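Local structure of translation initiation factor eIF-2B (Pyrococcus horikoshii, 1VB5) at residues 268-271 against 272-276. The protein is a regulatory subunit of archaeal initiation factor 2B and probably takes part in exchanging GDP for GTP on initiation factor 2. Numbering follows the deposited sequence.
Sequences IVIP and PRDIQ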
ATOM      1  N   ILE B 268      -4.811  -8.259  27.411  1.00 25.01           N
ATOM      2  CA  ILE B 268      -5.150  -7.275  26.394  1.00 23.94           C
ATOM      3  C   ILE B 268      -5.486  -5.930  27.038  1.00 21.26           C
ATOM      4  O   ILE B 268      -6.436  -5.816  27.809  1.00 23.78           O
ATOM      5  CB  ILE B 268      -6.337  -7.764  25.542  1.00 23.35           C
ATOM      6  CG1 ILE B 268      -5.989  -9.128  24.933  1.00 15.62           C
ATOM      7  CG2 ILE B 268      -6.666  -6.733  24.463  1.00 14.60           C
ATOM      8  CD1 ILE B 268      -7.088  -9.759  24.093  1.00 15.68           C
ATOM      9  N   VAL B 269      -4.678  -4.925  26.723  1.00 19.15           N
ATOM     10  CA  VAL B 269      -4.844  -3.573  27.244  1.00 24.30           C
ATOM     11  C   VAL B 269      -5.606  -2.678  26.244  1.00 26.42           C
ATOM     12  O   VAL B 269      -5.495  -2.855  25.026  1.00 20.37           O
ATOM     13  CB  VAL B 269      -3.450  -2.951  27.542  1.00 26.85           C
ATOM     14  CG1 VAL B 269      -2.515  -3.187  26.380  1.00 27.74           C
ATOM     15  CG2 VAL B 269      -3.562  -1.473  27.761  1.00 40.69           C
ATOM     16  N   ILE B 270      -6.367  -1.722  26.769  1.00 18.51           N
ATOM     17  CA  ILE B 270      -7.139  -0.797  25.947  1.00 19.13           C
ATOM     18  C   ILE B 270      -6.482   0.585  25.898  1.00 20.06           C
ATOM     19  O   ILE B 270      -6.441   1.300  26.902  1.00 22.30           O
ATOM     20  CB  ILE B 270      -8.558  -0.614  26.503  1.00 16.04           C
ATOM     21  CG1 ILE B 270      -9.242  -1.972  26.649  1.00 16.48           C
ATOM     22  CG2 ILE B 270      -9.360   0.305  25.579  1.00 18.66           C
ATOM     23  CD1 ILE B 270     -10.657  -1.894  27.202  1.00 14.02           C
ATOM     24  N   PRO B 271      -5.950   0.981  24.731  1.00 16.59           N
ATOM     25  CA  PRO B 271      -5.324   2.305  24.681  1.00 16.73           C
ATOM     26  C   PRO B 271      -6.413   3.377  24.607  1.00 15.92           C
ATOM     27  O   PRO B 271      -7.521   3.112  24.139  1.00 13.47           O
ATOM     28  CB  PRO B 271      -4.488   2.239  23.410  1.00 15.66           C
ATOM     29  CG  PRO B 271      -5.378   1.420  22.499  1.00 18.33           C
ATOM     30  CD  PRO B 271      -5.884   0.309  23.421  1.00 14.54           C
ATOM     31  N   PRO B 272      -6.118   4.597  25.081  1.00 15.15           N
ATOM     32  CA  PRO B 272      -4.839   5.000  25.670  1.00 16.04           C
ATOM     33  C   PRO B 272      -4.886   4.957  27.199  1.00 14.68           C
ATOM     34  O   PRO B 272      -3.861   5.082  27.867  1.00 19.11           O
ATOM     35  CB  PRO B 272      -4.687   6.423  25.162  1.00 15.55           C
ATOM     36  CG  PRO B 272      -6.083   6.942  25.349  1.00 14.97           C
ATOM     37  CD  PRO B 272      -6.957   5.783  24.818  1.00 12.15           C
ATOM     38  N   ARG B 273      -6.081   4.785  27.748  1.00 20.21           N
ATOM     39  CA  ARG B 273      -6.268   4.762  29.198  1.00 25.99           C
ATOM     40  C   ARG B 273      -5.432   3.755  29.995  1.00 28.71           C
ATOM     41  O   ARG B 273      -4.894   4.096  31.045  1.00 22.93           O
ATOM     42  CB  ARG B 273      -7.752   4.569  29.511  1.00 22.15           C
ATOM     43  CG  ARG B 273      -8.553   5.845  29.345  1.00 25.70           C
ATOM     44  CD  ARG B 273      -8.459   6.678  30.611  1.00 34.93           C
ATOM     45  NE  ARG B 273      -8.601   8.100  30.346  1.00 27.83           N
ATOM     46  CZ  ARG B 273      -9.077   8.978  31.220  1.00 23.74           C
ATOM     47  NH1 ARG B 273      -9.465   8.583  32.428  1.00 17.72           N
ATOM     48  NH2 ARG B 273      -9.161  10.252  30.881  1.00 19.62           N
ATOM     49  N   ASP B 274      -5.316   2.525  29.506  1.00 30.16           N
ATOM     50  CA  ASP B 274      -4.543   1.520  30.233  1.00 30.89           C
ATOM     51  C   ASP B 274      -3.042   1.659  30.009  1.00 31.60           C
ATOM     52  O   ASP B 274      -2.245   0.982  30.656  1.00 34.17           O
ATOM     53  CB  ASP B 274      -4.984   0.111  29.842  1.00 22.58           C
ATOM     54  CG  ASP B 274      -6.451  -0.134  30.093  1.00 24.43           C
ATOM     55  OD1 ASP B 274      -7.084   0.691  30.786  1.00 35.93           O
ATOM     56  OD2 ASP B 274      -6.972  -1.161  29.602  1.00 26.77           O
ATOM     57  N   ILE B 275      -2.661   2.535  29.089  1.00 32.14           N
ATOM     58  CA  ILE B 275      -1.255   2.767  28.790  1.00 34.37           C
ATOM     59  C   ILE B 275      -0.775   3.888  29.696  1.00 46.01           C
ATOM     60  O   ILE B 275      -0.870   5.066  29.353  1.00 52.21           O
ATOM     61  CB  ILE B 275      -1.069   3.186  27.325  1.00 38.78           C
ATOM     62  CG1 ILE B 275      -1.536   2.050  26.413  1.00 35.33           C
ATOM     63  CG2 ILE B 275       0.382   3.558  27.066  1.00 36.27           C
ATOM     64  CD1 ILE B 275      -1.442   2.365  24.952  1.00 53.78           C
ATOM     65  N   GLN B 276      -0.263   3.529  30.863  1.00 47.57           N
ATOM     66  CA  GLN B 276       0.190   4.544  31.795  1.00 60.00           C
ATOM     67  C   GLN B 276       1.586   4.226  32.293  1.00 63.79           C
ATOM     68  O   GLN B 276       2.501   5.017  31.976  1.00 67.56           O
ATOM     69  CB  GLN B 276      -0.801   4.638  32.959  1.00 60.95           C
ATOM     70  CG  GLN B 276      -2.258   4.709  32.490  1.00 63.75           C
ATOM     71  CD  GLN B 276      -3.256   4.846  33.626  1.00 69.99           C
ATOM     72  OE1 GLN B 276      -3.294   5.870  34.313  1.00 74.15           O
ATOM     73  NE2 GLN B 276      -4.073   3.812  33.828  1.00 60.46           N
ATOM     74  OXT GLN B 276       1.750   3.191  32.975  1.00 71.32           O
TER
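Asp-274 folds back on Ile-270 and grips both polar groups of that residue's backbone. Its carboxylate oxygen OD2 accepts the amide hydrogen of Ile-270 N over 3.0 Å, in a nearly straight bond (163°) that arrives from above the carboxylate plane, 40° out of it. With CG set beside its own backbone N (chi1 -58°), the carboxylate can meet that amide while Asp-274 N donates to Ile-270 O at 3.1 Å. The same oxygen OD2 also lies against the side chain of Ile-270, 3.5 Å from its CB, where the two side chains cross at a slant. A cis peptide bond between Pro-271 and Pro-272 bends the chain, and the type I beta turn from Pro-272 to Ile-275, closed by Ile-275 N to Pro-272 O at 3.1 Å, completes the reversal. Ile-275 then reaches back with its terminal methyl CD1, which presses tightly on CB of Pro-271 at 3.4 Å; more loosely, its CG1 lies 4.3 Å from CG2 of Val-269. Ile-262 of the neighbouring strand 261-264 touches all three of these residues, and Phe-223 adds to Val-269 and Ile-275. The paired bonds and this apolar patch thus hold the C-terminal tail against the segment that leaves strand 267-269: Asp-274 satisfies Ile-270 N through its carboxylate and Ile-270 O through its backbone N, while Ile-275, Pro-271 and Val-269 gather their apolar side chains against Ile-262.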